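Local coordinates for protein 3-polyprenyl-4-hydroxybenzoate decarboxylase and related decarboxylases (Pelotomaculum thermopropionicum, PDB 6H6X) that binds prenylated FMN with manganese and potassium as a UbiD-family decarboxylase and can run in reverse, carboxylating 2-furoic acid to 2,5-furandicarboxylic acid, at residues 100-105 against 223-228; 130-135 against 255-260; 187-192 against 239-244; 390-395 against 415-420. The protein carries 8 engineered substitutions. All blocks are in the same frame, centred on the assembly; numbering follows the deposited sequence.

Contact 1: residues 100-105 against 223-228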
loop_
_atom_site.group_PDB
_atom_site.type_symbol
_atom_site.label_atom_id
_atom_site.label_comp_id
_atom_site.label_asym_id
_atom_site.label_seq_id
_atom_site.Cartn_x
_atom_site.Cartn_y
_atom_site.Cartn_z
ATOM N N ALA B 100 -16.591 31.587 30.752
ATOM C CA ALA B 100 -16.058 30.996 29.494
ATOM C C ALA B 100 -14.739 30.303 29.846
ATOM O O ALA B 100 -13.859 30.919 30.424
ATOM C CB ALA B 100 -15.790 32.032 28.417
ATOM N N PRO B 101 -14.611 29.022 29.508
ATOM C CA PRO B 101 -13.396 28.382 30.029
ATOM C C PRO B 101 -12.061 29.022 29.588
ATOM O O PRO B 101 -11.120 29.106 30.394
ATOM C CB PRO B 101 -13.533 26.962 29.573
ATOM C CG PRO B 101 -15.018 26.751 29.388
ATOM C CD PRO B 101 -15.566 28.061 28.932
ATOM N N VAL B 102 -11.989 29.538 28.369
ATOM C CA VAL B 102 -10.738 30.107 27.881
ATOM C C VAL B 102 -10.323 31.427 28.561
ATOM O O VAL B 102 -9.200 31.940 28.317
ATOM C CB VAL B 102 -10.767 30.251 26.331
ATOM C CG1 VAL B 102 -11.541 31.490 25.907
ATOM C CG2 VAL B 102 -9.349 30.306 25.737
ATOM N N LYS B 103 -11.235 32.001 29.366
ATOM C CA LYS B 103 -10.975 33.233 30.123
ATOM C C LYS B 103 -10.524 33.023 31.581
ATOM O O LYS B 103 -10.222 33.994 32.253
ATOM C CB LYS B 103 -12.216 34.128 30.110
ATOM C CG LYS B 103 -12.613 34.627 28.726
ATOM C CD LYS B 103 -11.579 35.558 28.104
ATOM C CE LYS B 103 -12.231 36.339 26.973
ATOM N NZ LYS B 103 -11.313 37.278 26.278
ATOM N N GLU B 104 -10.474 31.770 32.042
ATOM C CA GLU B 104 -10.077 31.437 33.396
ATOM C C GLU B 104 -8.746 32.093 33.832
ATOM O O GLU B 104 -8.690 32.686 34.907
ATOM C CB GLU B 104 -10.039 29.908 33.556
ATOM C CG GLU B 104 -11.446 29.309 33.615
ATOM C CD GLU B 104 -11.528 27.801 33.422
ATOM O OE1 GLU B 104 -10.504 27.086 33.322
ATOM O OE2 GLU B 104 -12.667 27.310 33.357
ATOM N N CYS B 105 -7.706 32.009 32.998
ATOM C CA CYS B 105 -6.429 32.700 33.220
ATOM C C CYS B 105 -6.145 33.660 32.064
ATOM O O CYS B 105 -6.321 33.303 30.912
ATOM C CB CYS B 105 -5.283 31.688 33.338
ATOM S SG CYS B 105 -5.619 30.285 34.426
ATOM N N GLU B 223 -19.818 28.536 20.258
ATOM C CA GLU B 223 -19.889 29.641 21.207
ATOM C C GLU B 223 -18.578 30.413 21.179
ATOM O O GLU B 223 -17.519 29.803 21.255
ATOM C CB GLU B 223 -20.259 29.117 22.601
ATOM C CG GLU B 223 -21.671 28.519 22.590
ATOM C CD GLU B 223 -22.200 28.000 23.923
ATOM O OE1 GLU B 223 -21.507 28.102 24.970
ATOM O OE2 GLU B 223 -23.346 27.467 23.922
ATOM N N LEU B 224 -18.676 31.742 20.980
ATOM C CA LEU B 224 -17.579 32.623 20.856
ATOM C C LEU B 224 -17.585 33.614 21.980
ATOM O O LEU B 224 -18.621 33.871 22.593
ATOM C CB LEU B 224 -17.619 33.378 19.559
ATOM C CG LEU B 224 -17.624 32.542 18.310
ATOM C CD1 LEU B 224 -17.609 33.487 17.084
ATOM C CD2 LEU B 224 -16.453 31.582 18.273
ATOM N N VAL B 225 -16.410 34.181 22.227
ATOM C CA VAL B 225 -16.221 35.227 23.204
ATOM C C VAL B 225 -15.270 36.285 22.635
ATOM O O VAL B 225 -14.459 35.986 21.750
ATOM C CB VAL B 225 -15.746 34.609 24.538
ATOM C CG1 VAL B 225 -14.410 33.879 24.347
ATOM C CG2 VAL B 225 -15.603 35.695 25.588
ATOM N N LYS B 226 -15.387 37.523 23.102
ATOM C CA LYS B 226 -14.523 38.613 22.646
ATOM C C LYS B 226 -13.165 38.474 23.277
ATOM O O LYS B 226 -13.067 38.064 24.434
ATOM C CB LYS B 226 -15.044 39.991 23.081
ATOM C CG LYS B 226 -16.343 40.452 22.486
ATOM C CD LYS B 226 -16.352 40.598 20.974
ATOM C CE LYS B 226 -15.604 41.800 20.519
ATOM N NZ LYS B 226 -15.932 42.006 19.065
ATOM N N CYS B 227 -12.144 38.866 22.527
ATOM C CA CYS B 227 -10.763 38.941 23.019
ATOM C C CYS B 227 -10.558 40.131 23.928
ATOM O O CYS B 227 -11.290 41.104 23.863
ATOM C CB CYS B 227 -9.804 39.042 21.827
ATOM S SG CYS B 227 -9.639 37.441 20.975
ATOM N N GLU B 228 -9.539 40.050 24.763
ATOM C CA GLU B 228 -9.185 41.133 25.700
ATOM C C GLU B 228 -8.623 42.372 25.020
ATOM O O GLU B 228 -9.042 43.474 25.340
ATOM C CB GLU B 228 -8.136 40.653 26.718
ATOM C CG GLU B 228 -8.566 39.483 27.599
ATOM C CD GLU B 228 -9.746 39.812 28.486
ATOM O OE1 GLU B 228 -9.644 40.789 29.266
ATOM O OE2 GLU B 228 -10.773 39.090 28.400
#
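The chain of K103 sets out with CG beside the backbone N and opposite the carbonyl carbon (chi1 -64°), bends once at the next bond (chi2 -65°) and then runs extended, which carries its amine across to K226 and E228. E228 bends in the same way and comes from the opposite direction, bringing its carboxylate back towards the lysine. Two bonds hold the ammonium there. NZ lies 2.7 Å from K226 O, in the carbonyl plane and on a lone pair, and 2.8 Å from E228 OE2, which it reaches on the anti lone pair to form a salt bridge. Along the way, K103 CE passes 3.7 Å from V225 CG2, so the aliphatic shaft is packed while the charge is paired. The other methyl of V225, CG1, meets V102 CG1 at 4.0 Å. A methionine in place of K103 would probably leave the carboxylate of E228 without its positive mate and K226 O without this donor. The backbone of E228 is fixed independently, its N bonding to E243, and V102 also packs on V241 of strand 240-246, in the large antiparallel sheet. The example is a 3-10 turn (101-103) laid against the end of a strand and joined to it by a buried lysine; strand 223-226 is the middle strand of a small mixed sheet in the Rift-related domain, which belongs to the FMN-binding clan.

Contact 2: residues 130-135 against 255-260. With 4LU (1-deoxy-5-O-phosphono-1-(3,3,4,5-tetramethyl-9,11-dioxo-2,3,8,9,10,11-hexahydro-7H-quinolino[1,8-fg]pteridin-12-ium-7-y l)-D-ribitol), chain I.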
loop_
_atom_site.group_PDB
_atom_site.type_symbol
_atom_site.label_atom_id
_atom_site.label_comp_id
_atom_site.label_asym_id
_atom_site.label_seq_id
_atom_site.Cartn_x
_atom_site.Cartn_y
_atom_site.Cartn_z
ATOM N N TYR B 130 7.706 25.436 16.820
ATOM C CA TYR B 130 6.626 25.925 15.966
ATOM C C TYR B 130 5.281 25.609 16.544
ATOM O O TYR B 130 5.062 24.510 17.042
ATOM C CB TYR B 130 6.693 25.284 14.588
ATOM C CG TYR B 130 7.497 26.072 13.596
ATOM C CD1 TYR B 130 8.857 25.953 13.547
ATOM C CD2 TYR B 130 6.882 26.901 12.677
ATOM C CE1 TYR B 130 9.613 26.662 12.629
ATOM C CE2 TYR B 130 7.616 27.608 11.765
ATOM C CZ TYR B 130 9.001 27.473 11.763
ATOM O OH TYR B 130 9.770 28.141 10.865
ATOM N N ILE B 131 4.387 26.585 16.467
ATOM C CA ILE B 131 2.962 26.392 16.776
ATOM C C ILE B 131 2.341 25.947 15.464
ATOM O O ILE B 131 2.396 26.684 14.497
ATOM C CB ILE B 131 2.313 27.712 17.263
ATOM C CG1 ILE B 131 3.002 28.179 18.561
ATOM C CG2 ILE B 131 0.817 27.550 17.469
ATOM C CD1 ILE B 131 2.506 29.513 19.053
ATOM N N THR B 132 1.779 24.738 15.441
ATOM C CA THR B 132 1.276 24.131 14.211
ATOM C C THR B 132 -0.225 23.866 14.207
ATOM O O THR B 132 -0.724 23.477 13.180
ATOM C CB THR B 132 1.961 22.801 13.928
ATOM O OG1 THR B 132 1.844 21.969 15.082
ATOM C CG2 THR B 132 3.444 23.033 13.672
ATOM N N ALA B 133 -0.919 24.058 15.328
ATOM C CA ALA B 133 -2.333 23.728 15.400
ATOM C C ALA B 133 -3.258 24.871 15.804
ATOM O O ALA B 133 -4.348 24.643 16.322
ATOM C CB ALA B 133 -2.535 22.549 16.317
ATOM N N ALA B 134 -2.843 26.082 15.539
ATOM C CA ALA B 134 -3.583 27.253 15.933
ATOM C C ALA B 134 -4.432 27.678 14.771
ATOM O O ALA B 134 -3.917 27.859 13.677
ATOM C CB ALA B 134 -2.659 28.402 16.297
ATOM N N ILE B 135 -5.732 27.856 15.018
ATOM C CA ILE B 135 -6.571 28.558 14.068
ATOM C C ILE B 135 -6.361 30.063 14.232
ATOM O O ILE B 135 -6.304 30.569 15.338
ATOM C CB ILE B 135 -8.049 28.156 14.146
ATOM C CG1 ILE B 135 -8.721 28.570 15.465
ATOM C CG2 ILE B 135 -8.187 26.672 13.913
ATOM C CD1 ILE B 135 -10.236 28.314 15.463
ATOM N N GLY B 255 11.703 30.303 9.259
ATOM C CA GLY B 255 12.078 29.049 8.625
ATOM C C GLY B 255 13.553 28.720 8.766
ATOM O O GLY B 255 14.266 29.479 9.417
ATOM N N PRO B 256 14.007 27.588 8.205
ATOM C CA PRO B 256 13.139 26.643 7.458
ATOM C C PRO B 256 12.294 25.716 8.357
ATOM O O PRO B 256 12.460 25.677 9.592
ATOM C CB PRO B 256 14.152 25.828 6.634
ATOM C CG PRO B 256 15.400 25.828 7.479
ATOM C CD PRO B 256 15.363 27.032 8.400
ATOM N N PHE B 257 11.427 24.945 7.715
ATOM C CA PHE B 257 10.449 24.116 8.431
ATOM C C PHE B 257 10.101 22.864 7.640
ATOM O O PHE B 257 9.819 22.953 6.444
ATOM C CB PHE B 257 9.207 24.993 8.674
ATOM C CG PHE B 257 8.078 24.317 9.395
ATOM C CD1 PHE B 257 8.136 24.125 10.760
ATOM C CD2 PHE B 257 6.933 23.885 8.707
ATOM C CE1 PHE B 257 7.093 23.517 11.438
ATOM C CE2 PHE B 257 5.883 23.319 9.393
ATOM C CZ PHE B 257 5.968 23.126 10.755
ATOM N N GLY B 258 10.079 21.708 8.297
ATOM C CA GLY B 258 9.525 20.487 7.666
ATOM C C GLY B 258 8.002 20.568 7.346
ATOM O O GLY B 258 7.177 20.772 8.245
ATOM N N GLU B 259 7.624 20.390 6.070
ATOM C CA GLU B 259 6.239 20.634 5.574
ATOM C C GLU B 259 5.489 19.350 5.122
ATOM O O GLU B 259 6.081 18.268 5.148
ATOM C CB GLU B 259 6.276 21.678 4.433
ATOM C CG GLU B 259 5.950 23.114 4.872
ATOM C CD GLU B 259 4.502 23.338 5.370
ATOM O OE1 GLU B 259 4.226 24.543 5.636
ATOM O OE2 GLU B 259 3.651 22.369 5.499
ATOM N N TYR B 260 4.218 19.504 4.697
ATOM C CA TYR B 260 3.302 18.384 4.211
ATOM C C TYR B 260 3.859 17.362 3.194
ATOM O O TYR B 260 3.594 16.138 3.343
ATOM C CB TYR B 260 1.914 18.913 3.678
ATOM C CG TYR B 260 2.011 19.843 2.485
ATOM C CD1 TYR B 260 2.092 19.342 1.157
ATOM C CD2 TYR B 260 2.079 21.246 2.678
ATOM C CE1 TYR B 260 2.219 20.223 0.075
ATOM C CE2 TYR B 260 2.215 22.119 1.598
ATOM C CZ TYR B 260 2.282 21.617 0.304
ATOM O OH TYR B 260 2.394 22.509 -0.734
HETATM C C9 4LU I . -2.949 23.993 7.135
HETATM C C8 4LU I . -2.827 22.995 8.148
HETATM C C7 4LU I . -1.645 22.794 8.868
HETATM C C10 4LU I . -0.994 26.832 5.632
HETATM C C6 4LU I . -0.393 23.501 8.378
HETATM N N3 4LU I . 0.658 29.075 5.793
HETATM C C2 4LU I . -0.466 29.101 5.007
HETATM C C13 4LU I . 1.499 22.312 9.937
HETATM C C5 4LU I . 1.008 23.440 9.053
HETATM C C1 4LU I . 1.822 24.980 7.314
HETATM O O2 4LU I . -0.753 30.156 4.361
HETATM N N1 4LU I . -1.279 28.005 4.940
HETATM C C4 4LU I . 1.025 27.975 6.515
HETATM O O4 4LU I . 2.055 27.998 7.237
HETATM C C4A 4LU I . 0.160 26.745 6.446
HETATM N N5 4LU I . 0.442 25.557 7.198
HETATM C C3 4LU I . 2.060 24.310 8.457
HETATM C C12 4LU I . 0.761 24.436 10.223
HETATM C C5A 4LU I . -0.599 24.626 7.461
HETATM C C7M 4LU I . -1.561 21.706 9.937
HETATM C C8M 4LU I . -4.087 22.222 8.431
HETATM C C9A 4LU I . -1.875 24.805 6.713
HETATM N N10 4LU I . -1.867 25.714 5.586
HETATM C "C1'" 4LU I . -3.015 25.820 4.687
HETATM C "C2'" 4LU I . -4.135 26.813 5.074
HETATM O "O2'" 4LU I . -4.498 26.760 6.457
HETATM C "C3'" 4LU I . -5.371 26.450 4.265
HETATM O "O3'" 4LU I . -5.014 26.318 2.886
HETATM C "C4'" 4LU I . -6.510 27.452 4.472
HETATM O "O4'" 4LU I . -7.827 26.941 4.106
HETATM C "C5'" 4LU I . -6.355 28.777 3.743
HETATM O "O5'" 4LU I . -7.568 29.444 4.150
HETATM P P 4LU I . -8.185 30.728 3.366
HETATM O O2P 4LU I . -9.333 31.274 4.235
HETATM O O3P 4LU I . -7.033 31.772 3.302
HETATM O O1P 4LU I . -8.677 30.157 2.035
#
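F257 extends its ring over one face of Y130, and the side-chain conformations decide how they meet. With CG opposite its backbone N (chi1 180°), the phenylalanine reaches straight across, putting CD1 3.3 Å above the tyrosine plane and over the ring centre. The planes are inclined at 42° with centroids 4.2 Å apart, an oblique aromatic pair that is neither a stack nor a T. Y130 has an unusual first torsion (chi1 -92°), and its hydroxyl ends beside G255; the angle to G255 N is too poor for a bond; the hydroxyl pairs with E254, the amide with Q154. At the far end of the phenylalanine ring, T132 CG2 touches the edge at CZ, 3.9 Å away, while T132 OG1 turns to I289 O and T288. Both segments border the prenylated flavin: T132 O lies 3.4 Å from 4LU C12. E259, its chain bent at chi2, brings OE1 to 3.0 Å from 4LU C1, the ring carbon bonded to N5. OE2 accepts from Y260 N on the anti lone pair at 3.0 Å, and R152 forms a salt bridge with OE1, so the carboxylate is held at both ends. Across the segments the chemistry is mainly aromatic and apolar, without a hydrogen bond, and it sets a greasy wall beside a carboxylate directed at the prenyl-derived ring, consistent with the Glu-Arg-Glu network of UbiD enzymes.

Contact 3: residues 187-192 against 239-244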
loop_
_atom_site.group_PDB
_atom_site.type_symbol
_atom_site.label_atom_id
_atom_site.label_comp_id
_atom_site.label_asym_id
_atom_site.label_seq_id
_atom_site.Cartn_x
_atom_site.Cartn_y
_atom_site.Cartn_z
ATOM N N ALA B 187 -6.448 36.802 16.269
ATOM C CA ALA B 187 -6.389 35.877 17.371
ATOM C C ALA B 187 -6.061 34.438 16.939
ATOM O O ALA B 187 -6.464 33.987 15.870
ATOM C CB ALA B 187 -7.710 35.929 18.125
ATOM N N LEU B 188 -5.331 33.758 17.797
ATOM C CA LEU B 188 -4.905 32.401 17.564
ATOM C C LEU B 188 -5.541 31.530 18.598
ATOM O O LEU B 188 -5.374 31.787 19.775
ATOM C CB LEU B 188 -3.401 32.308 17.733
ATOM C CG LEU B 188 -2.615 33.171 16.744
ATOM C CD1 LEU B 188 -1.177 33.175 17.194
ATOM C CD2 LEU B 188 -2.717 32.596 15.358
ATOM N N ALA B 189 -6.282 30.502 18.189
ATOM C CA ALA B 189 -6.843 29.547 19.166
ATOM C C ALA B 189 -6.325 28.146 18.978
ATOM O O ALA B 189 -6.315 27.660 17.876
ATOM C CB ALA B 189 -8.337 29.555 19.042
ATOM N N ILE B 190 -5.949 27.504 20.071
ATOM C CA ILE B 190 -5.287 26.213 20.100
ATOM C C ILE B 190 -6.080 25.305 20.997
ATOM O O ILE B 190 -6.452 25.675 22.094
ATOM C CB ILE B 190 -3.869 26.342 20.630
ATOM C CG1 ILE B 190 -3.010 27.227 19.730
ATOM C CG2 ILE B 190 -3.213 24.962 20.733
ATOM C CD1 ILE B 190 -1.680 27.626 20.369
ATOM N N GLY B 191 -6.393 24.106 20.529
ATOM C CA GLY B 191 -7.104 23.156 21.366
ATOM C C GLY B 191 -8.575 23.337 21.143
ATOM O O GLY B 191 -9.331 23.765 22.044
ATOM N N VAL B 192 -8.981 22.999 19.932
ATOM C CA VAL B 192 -10.387 23.030 19.564
ATOM C C VAL B 192 -10.832 21.685 19.051
ATOM O O VAL B 192 -10.059 20.759 18.801
ATOM C CB VAL B 192 -10.669 24.126 18.537
ATOM C CG1 VAL B 192 -10.362 25.496 19.096
ATOM C CG2 VAL B 192 -9.879 23.924 17.233
ATOM N N GLU B 239 -8.602 25.831 24.465
ATOM C CA GLU B 239 -7.669 25.601 25.570
ATOM C C GLU B 239 -6.832 26.807 25.775
ATOM O O GLU B 239 -6.602 27.209 26.889
ATOM C CB GLU B 239 -6.775 24.360 25.289
ATOM C CG GLU B 239 -7.525 23.038 25.258
ATOM C CD GLU B 239 -7.995 22.569 26.668
ATOM O OE1 GLU B 239 -7.272 22.810 27.646
ATOM O OE2 GLU B 239 -9.064 21.929 26.818
ATOM N N ILE B 240 -6.363 27.397 24.674
ATOM C CA ILE B 240 -5.454 28.515 24.720
ATOM C C ILE B 240 -5.780 29.500 23.594
ATOM O O ILE B 240 -6.075 29.065 22.479
ATOM C CB ILE B 240 -3.987 28.021 24.512
ATOM C CG1 ILE B 240 -3.504 27.134 25.670
ATOM C CG2 ILE B 240 -3.028 29.175 24.394
ATOM C CD1 ILE B 240 -2.676 25.943 25.269
ATOM N N VAL B 241 -5.677 30.810 23.872
ATOM C CA VAL B 241 -5.818 31.868 22.881
ATOM C C VAL B 241 -4.661 32.810 23.008
ATOM O O VAL B 241 -4.319 33.231 24.106
ATOM C CB VAL B 241 -7.131 32.665 23.027
ATOM C CG1 VAL B 241 -7.091 33.999 22.280
ATOM C CG2 VAL B 241 -8.313 31.821 22.583
ATOM N N ILE B 242 -4.072 33.156 21.876
ATOM C CA ILE B 242 -2.987 34.092 21.815
ATOM C C ILE B 242 -3.494 35.195 20.931
ATOM O O ILE B 242 -3.822 34.978 19.774
ATOM C CB ILE B 242 -1.693 33.436 21.268
ATOM C CG1 ILE B 242 -1.221 32.333 22.221
ATOM C CG2 ILE B 242 -0.601 34.455 21.066
ATOM C CD1 ILE B 242 -0.225 31.403 21.544
ATOM N N GLU B 243 -3.539 36.397 21.496
ATOM C CA GLU B 243 -3.990 37.618 20.827
ATOM C C GLU B 243 -2.799 38.414 20.348
ATOM O O GLU B 243 -1.779 38.462 21.012
ATOM C CB GLU B 243 -4.804 38.456 21.809
ATOM C CG GLU B 243 -5.949 37.702 22.500
ATOM C CD GLU B 243 -6.770 38.548 23.456
ATOM O OE1 GLU B 243 -6.519 39.781 23.532
ATOM O OE2 GLU B 243 -7.680 37.975 24.132
ATOM N N GLY B 244 -2.919 39.048 19.196
ATOM C CA GLY B 244 -1.841 39.877 18.729
ATOM C C GLY B 244 -2.111 40.597 17.448
ATOM O O GLY B 244 -3.263 40.802 17.034
#
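I190 O is gripped by two successive amides at the start of the opposing segment, I240 N at 3.1 Å and E239 N at 3.2 Å. Because E239 and I240 both face I190, this is a classic beta bulge; E239 N also makes a weak bond to G191 O. Beyond it the antiparallel pairing is regular, with I190 N to I240 O at 2.9 Å and, one hydrogen-bonded pair further on, L188 and I242 joined by two bonds of 2.8 Å, L188 N to I242 O and I242 N to L188 O. Glycine is needed at G191, where a beta carbon would strike E239 CG and the preceding carbonyl. L188, I190, I240 and I242 share one face of the sheet: L188 CD1 lies against I242 CB, and the extended branches of I190 and I242 meet at CD1 to CD1, 4.2 Å apart. The opposite face is lighter, with A189 CB against V241 CG2. The buried carboxylate of E239 bends away to V285 N and R6. In the sheet, strand 184-190 has 130-139 on its other side, strand 240-246 has 264-280 on its other side, and the A187, A189 and V241 face is covered by strand 233-235.

Contact 4: residues 390-395 against 415-420. Engineered in segment 390-395: T393 (natural residue Phe), F395 (natural residue Val). With CA (calcium ion), chain J.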
loop_
_atom_site.group_PDB
_atom_site.type_symbol
_atom_site.label_atom_id
_atom_site.label_comp_id
_atom_site.label_asym_id
_atom_site.label_seq_id
_atom_site.Cartn_x
_atom_site.Cartn_y
_atom_site.Cartn_z
ATOM N N ARG B 390 -3.778 4.040 -25.299
ATOM C CA ARG B 390 -5.166 4.476 -25.323
ATOM C C ARG B 390 -5.591 5.281 -24.051
ATOM O O ARG B 390 -6.395 6.174 -24.144
ATOM C CB ARG B 390 -6.031 3.196 -25.405
ATOM C CG ARG B 390 -7.550 3.395 -25.629
ATOM C CD ARG B 390 -8.287 2.028 -25.588
ATOM N NE ARG B 390 -8.360 1.526 -24.193
ATOM C CZ ARG B 390 -8.383 0.249 -23.782
ATOM N NH1 ARG B 390 -8.409 -0.776 -24.641
ATOM N NH2 ARG B 390 -8.418 -0.020 -22.470
ATOM N N ASP B 391 -5.076 4.912 -22.873
ATOM C CA ASP B 391 -5.705 5.294 -21.606
ATOM C C ASP B 391 -4.987 6.369 -20.760
ATOM O O ASP B 391 -5.451 6.685 -19.681
ATOM C CB ASP B 391 -5.899 4.007 -20.772
ATOM C CG ASP B 391 -6.966 3.086 -21.353
ATOM O OD1 ASP B 391 -7.948 3.612 -22.002
ATOM O OD2 ASP B 391 -6.877 1.842 -21.116
ATOM N N VAL B 392 -3.888 6.920 -21.259
ATOM C CA VAL B 392 -3.070 7.913 -20.573
ATOM C C VAL B 392 -3.070 9.218 -21.336
ATOM O O VAL B 392 -2.711 9.223 -22.487
ATOM C CB VAL B 392 -1.627 7.468 -20.399
ATOM C CG1 VAL B 392 -0.757 8.569 -19.811
ATOM C CG2 VAL B 392 -1.525 6.252 -19.510
ATOM N N THR B 393 -3.414 10.325 -20.684
ATOM C CA THR B 393 -3.205 11.649 -21.227
ATOM C C THR B 393 -2.207 12.396 -20.337
ATOM O O THR B 393 -2.291 12.329 -19.107
ATOM C CB THR B 393 -4.524 12.440 -21.229
ATOM O OG1 THR B 393 -5.123 12.331 -19.900
ATOM C CG2 THR B 393 -5.475 11.885 -22.199
ATOM N N ILE B 394 -1.326 13.178 -20.968
ATOM C CA ILE B 394 -0.361 14.001 -20.320
ATOM C C ILE B 394 -0.618 15.474 -20.600
ATOM O O ILE B 394 -0.973 15.822 -21.739
ATOM C CB ILE B 394 0.992 13.580 -20.830
ATOM C CG1 ILE B 394 1.309 12.176 -20.362
ATOM C CG2 ILE B 394 2.103 14.567 -20.393
ATOM C CD1 ILE B 394 2.496 11.535 -21.057
ATOM N N PHE B 395 -0.485 16.335 -19.567
ATOM C CA PHE B 395 -0.502 17.804 -19.716
ATOM C C PHE B 395 0.893 18.306 -19.420
ATOM O O PHE B 395 1.427 18.065 -18.334
ATOM C CB PHE B 395 -1.581 18.499 -18.884
ATOM C CG PHE B 395 -3.012 18.121 -19.307
ATOM C CD1 PHE B 395 -3.543 16.824 -19.067
ATOM C CD2 PHE B 395 -3.843 19.036 -19.989
ATOM C CE1 PHE B 395 -4.832 16.465 -19.507
ATOM C CE2 PHE B 395 -5.146 18.672 -20.401
ATOM C CZ PHE B 395 -5.638 17.390 -20.164
ATOM N N MET B 415 -0.897 14.185 -15.334
ATOM C CA MET B 415 -1.195 12.959 -16.041
ATOM C C MET B 415 -2.546 12.405 -15.606
ATOM O O MET B 415 -2.873 12.392 -14.393
ATOM C CB MET B 415 -0.110 11.940 -15.779
ATOM C CG MET B 415 -0.306 10.651 -16.532
ATOM S SD MET B 415 1.136 9.582 -16.591
ATOM C CE MET B 415 1.536 9.597 -14.869
ATOM N N GLY B 416 -3.315 11.912 -16.553
ATOM C CA GLY B 416 -4.587 11.201 -16.302
ATOM C C GLY B 416 -4.524 9.779 -16.832
ATOM O O GLY B 416 -3.967 9.538 -17.919
ATOM N N ILE B 417 -5.045 8.837 -16.049
ATOM C CA ILE B 417 -5.069 7.421 -16.338
ATOM C C ILE B 417 -6.526 6.864 -16.261
ATOM O O ILE B 417 -7.228 6.960 -15.204
ATOM C CB ILE B 417 -4.176 6.626 -15.373
ATOM C CG1 ILE B 417 -2.693 7.081 -15.494
ATOM C CG2 ILE B 417 -4.229 5.168 -15.666
ATOM C CD1 ILE B 417 -1.745 6.401 -14.500
ATOM N N ASP B 418 -6.972 6.237 -17.349
ATOM C CA ASP B 418 -8.317 5.599 -17.395
ATOM C C ASP B 418 -8.157 4.160 -17.144
ATOM O O ASP B 418 -7.691 3.435 -18.023
ATOM C CB ASP B 418 -8.919 5.728 -18.802
ATOM C CG ASP B 418 -10.340 5.148 -18.888
ATOM O OD1 ASP B 418 -10.816 4.435 -17.972
ATOM O OD2 ASP B 418 -10.946 5.421 -19.909
ATOM N N ALA B 419 -8.461 3.710 -15.934
ATOM C CA ALA B 419 -8.307 2.331 -15.615
ATOM C C ALA B 419 -9.707 1.688 -15.438
ATOM O O ALA B 419 -9.878 0.824 -14.578
ATOM C CB ALA B 419 -7.487 2.194 -14.336
ATOM N N THR B 420 -10.687 2.151 -16.215
ATOM C CA THR B 420 -11.980 1.479 -16.291
ATOM C C THR B 420 -12.012 0.384 -17.358
ATOM O O THR B 420 -11.294 0.426 -18.362
ATOM C CB THR B 420 -13.123 2.495 -16.541
ATOM O OG1 THR B 420 -13.017 3.085 -17.841
ATOM C CG2 THR B 420 -13.037 3.602 -15.493
HETATM CA CA CA J . -9.146 1.484 -19.544
HETATM O O HOH W 1 -9.558 5.851 -22.229
HETATM O O HOH W 2 -11.298 2.224 -20.941
#
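D391 and D418 meet at the tightly held end of this strand pair, where a calcium ion joins them. Its ligands include D391 OD2 at 2.8 Å, the carbonyl oxygens D418 O and T420 O, R385 O and a water. The two carboxylates cross with their planes 49° apart, D391 OD1 and D418 OD2 4.1 Å from each other, and one water donates to both, probably easing their repulsion. R390 adds a salt bridge: its NE lies 3.1 Å from D391 OD1, in the guanidinium plane but above the carboxylate plane. D418 turns CG opposite its backbone N (chi1 -177°), which places OD1 where T420 N, at 2.9 Å in an Asx turn, and the T420 hydroxyl both donate to it. An alanine in place of D418 would probably leave T420 N without its acceptor, the bridging water without one of its two, and the loop presenting T420 O to the metal freer to move. From here the antiparallel pair forms the margin of the five-stranded mixed sheet of the C-terminal domain, strand 392-395 being its outermost strand within this subunit. D418 N to D391 O and the mutual bonds of T393 and G416 knit the backbones, G416 N reaching T393 O at 2.8 Å. On one face V392 CG1 packs against M415 SD at 3.9 Å, and V392 and I394 pack against I394 and G389 of the second subunit. The side of engineered T393 and F395 is looser: T393 is exposed, though its OG1 lies 3.8 Å from G416 CA, and F395 is poorly ordered, though its ring meets F354 edge-to-face.

Overall arrangement
Contact 1 opens first, in the loop between strands 93-94 and 105-107, followed by contact 2 on strand 130-139 and contact 3 on strand 184-190. The chain then returns to close contact 1 at 223-228, contact 3 at 239-244 and contact 2 at 255-260. Contact 1 therefore crosses both others, whereas contact 3 lies wholly within the span of contact 2. Contacts 1 and 3 touch, tying the small mixed sheet to the large antiparallel one; contacts 2 and 3 touch through neighbouring strands 130-139 and 184-190, linking that sheet to the flavin pocket. Contact 4 closes a short loop later, in the C-terminal domain, about 35 Å from contact 2, centre to centre.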